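Local coordinates for hypothetical protein TTHA1606 (Thermus thermophilus, PDB 2YYB), which is of unknown function but belongs to the GTP cyclohydrolase I type 2/NIF3 family and probably binds a pair of divalent metal ions, at residues V36-A42 with E56-I62. Numbering follows the deposited sequence.
Sequences VRKVGAA and EEVDFLI
Glu56, just after helix 47-55, receives the ammonium group of Lys38: Lys38 NZ bonds to Glu56 O at 2.8 Å, and the Glu56 carboxylate adds a long salt bridge. The lysine gets there extended, with CG anti to the backbone N (chi1 -177°), so that CD passes the carbonyl oxygens of both Glu56 and Glu57, and CE that of Glu56. With an alanine in place of Lys38, the Glu56 carbonyl would probably lose this donor and its carboxylate the charge partner, leaving the helix end less well held to the loop before strand 39-42. Glu57, with positive phi, is the C' residue of the Schellman motif that ends the helix. Val58 then lays CG1 against the backbone of Gly40, at its N and CA. Asp59 ties the loop ahead of the strand through both its backbone and its carboxylate. Its N gives a nearly straight bond to Lys38 O, in the carbonyl plane, while OD2 accepts Arg37 N at 2.9 Å on the anti side, 25° out of the carboxylate plane, and OD1 pairs with Lys33. Phe60 N makes a second, weak bond to Lys38 O, and Phe60 CB packs on Val36 CG1 at 3.6 Å; its ring continues to helix 3-13. From here the pairing is regular: Phe60 O accepts Gly40 N, Gly40 O accepts Ile62 N at 2.8 Å, and Ile62 O accepts Ala42 N. Leu61 turns CD1 over the Gly40 carbonyl, on the face covered by helix 47-55, whereas Ile62 reaches Val39 CG1 with its CD1 on the face against helix 216-229. Parallel strands 39-42 and 60-63, linked through helix 47-55, form a classic beta-alpha-beta crossover, whose second strand leads directly to His64 and His65, two of the predicted metal ligands.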
loop_
_atom_site.group_PDB
_atom_site.type_symbol
_atom_site.label_atom_id
_atom_site.label_comp_id
_atom_site.label_asym_id
_atom_site.label_seq_id
_atom_site.Cartn_x
_atom_site.Cartn_y
_atom_site.Cartn_z
ATOM N N VAL A 36 41.673 11.409 4.591
ATOM C CA VAL A 36 41.071 12.665 5.021
ATOM C C VAL A 36 42.031 13.519 5.824
ATOM O O VAL A 36 42.672 13.038 6.743
ATOM C CB VAL A 36 39.791 12.401 5.856
ATOM C CG1 VAL A 36 39.110 13.695 6.189
ATOM C CG2 VAL A 36 38.847 11.519 5.072
ATOM N N ARG A 37 42.122 14.791 5.463
ATOM C CA ARG A 37 43.005 15.726 6.141
ATOM C C ARG A 37 42.274 16.991 6.605
ATOM O O ARG A 37 42.841 17.802 7.345
ATOM C CB ARG A 37 44.144 16.148 5.209
ATOM C CG ARG A 37 44.986 15.011 4.657
ATOM C CD ARG A 37 45.876 15.532 3.516
ATOM N NE ARG A 37 46.409 14.464 2.663
ATOM C CZ ARG A 37 47.555 13.830 2.888
ATOM N NH1 ARG A 37 48.303 14.154 3.942
ATOM N NH2 ARG A 37 47.957 12.876 2.057
ATOM N N LYS A 38 41.033 17.183 6.170
ATOM C CA LYS A 38 40.304 18.387 6.555
ATOM C C LYS A 38 38.799 18.232 6.367
ATOM O O LYS A 38 38.321 17.932 5.271
ATOM C CB LYS A 38 40.812 19.567 5.741
ATOM C CG LYS A 38 40.190 20.885 6.099
ATOM C CD LYS A 38 40.882 21.999 5.374
ATOM C CE LYS A 38 40.259 23.320 5.740
ATOM N NZ LYS A 38 40.873 24.457 4.976
ATOM N N VAL A 39 38.068 18.445 7.456
ATOM C CA VAL A 39 36.621 18.309 7.474
ATOM C C VAL A 39 35.891 19.597 7.145
ATOM O O VAL A 39 36.307 20.684 7.543
ATOM C CB VAL A 39 36.133 17.822 8.869
ATOM C CG1 VAL A 39 34.592 17.922 8.972
ATOM C CG2 VAL A 39 36.608 16.398 9.105
ATOM N N GLY A 40 34.806 19.457 6.396
ATOM C CA GLY A 40 33.980 20.597 6.053
ATOM C C GLY A 40 32.593 20.316 6.622
ATOM O O GLY A 40 32.143 19.169 6.620
ATOM N N ALA A 41 31.935 21.349 7.141
ATOM C CA ALA A 41 30.581 21.243 7.699
ATOM C C ALA A 41 29.683 22.311 7.052
ATOM O O ALA A 41 30.085 23.469 6.907
ATOM C CB ALA A 41 30.606 21.434 9.223
ATOM N N ALA A 42 28.481 21.903 6.654
ATOM C CA ALA A 42 27.510 22.797 6.014
ATOM C C ALA A 42 26.083 22.256 6.195
ATOM O O ALA A 42 25.865 21.047 6.383
ATOM C CB ALA A 42 27.835 22.961 4.500
ATOM N N GLU A 56 38.351 25.612 -0.063
ATOM C CA GLU A 56 38.899 25.426 1.275
ATOM C C GLU A 56 39.599 24.076 1.405
ATOM O O GLU A 56 39.940 23.647 2.511
ATOM C CB GLU A 56 37.760 25.497 2.308
ATOM C CG GLU A 56 37.063 26.849 2.413
ATOM C CD GLU A 56 37.972 27.920 2.996
ATOM O OE1 GLU A 56 37.971 29.061 2.460
ATOM O OE2 GLU A 56 38.689 27.617 3.993
ATOM N N GLU A 57 39.793 23.393 0.283
ATOM C CA GLU A 57 40.429 22.079 0.281
ATOM C C GLU A 57 39.822 21.099 1.301
ATOM O O GLU A 57 40.542 20.422 2.045
ATOM C CB GLU A 57 41.947 22.217 0.504
ATOM C CG GLU A 57 42.650 23.024 -0.598
ATOM C CD GLU A 57 44.151 23.165 -0.393
ATOM O OE1 GLU A 57 44.893 22.184 -0.643
ATOM O OE2 GLU A 57 44.590 24.261 0.024
ATOM N N VAL A 58 38.493 21.017 1.333
ATOM C CA VAL A 58 37.834 20.097 2.246
ATOM C C VAL A 58 37.922 18.698 1.652
ATOM O O VAL A 58 37.773 18.534 0.441
ATOM C CB VAL A 58 36.342 20.466 2.440
ATOM C CG1 VAL A 58 35.644 19.406 3.280
ATOM C CG2 VAL A 58 36.230 21.793 3.125
ATOM N N ASP A 59 38.167 17.692 2.490
ATOM C CA ASP A 59 38.247 16.302 2.003
ATOM C C ASP A 59 37.000 15.513 2.380
ATOM O O ASP A 59 36.604 14.576 1.693
ATOM C CB ASP A 59 39.450 15.555 2.613
ATOM C CG ASP A 59 40.765 16.146 2.204
ATOM O OD1 ASP A 59 40.930 16.419 0.994
ATOM O OD2 ASP A 59 41.634 16.331 3.080
ATOM N N PHE A 60 36.401 15.894 3.496
ATOM C CA PHE A 60 35.246 15.199 4.018
ATOM C C PHE A 60 34.189 16.224 4.394
ATOM O O PHE A 60 34.272 16.849 5.455
ATOM C CB PHE A 60 35.673 14.409 5.250
ATOM C CG PHE A 60 34.735 13.318 5.629
ATOM C CD1 PHE A 60 34.908 12.033 5.127
ATOM C CD2 PHE A 60 33.677 13.567 6.501
ATOM C CE1 PHE A 60 34.023 11.000 5.496
ATOM C CE2 PHE A 60 32.802 12.549 6.866
ATOM C CZ PHE A 60 32.971 11.265 6.366
ATOM N N LEU A 61 33.214 16.395 3.507
ATOM C CA LEU A 61 32.109 17.344 3.691
ATOM C C LEU A 61 30.913 16.677 4.363
ATOM O O LEU A 61 30.397 15.649 3.888
ATOM C CB LEU A 61 31.674 17.909 2.334
ATOM C CG LEU A 61 30.565 18.940 2.359
ATOM C CD1 LEU A 61 30.884 19.995 3.406
ATOM C CD2 LEU A 61 30.407 19.570 1.001
ATOM N N ILE A 62 30.496 17.256 5.484
ATOM C CA ILE A 62 29.361 16.755 6.243
ATOM C C ILE A 62 28.189 17.726 6.085
ATOM O O ILE A 62 28.335 18.924 6.339
ATOM C CB ILE A 62 29.720 16.658 7.730
ATOM C CG1 ILE A 62 30.889 15.678 7.905
ATOM C CG2 ILE A 62 28.466 16.283 8.549
ATOM C CD1 ILE A 62 31.404 15.550 9.315
#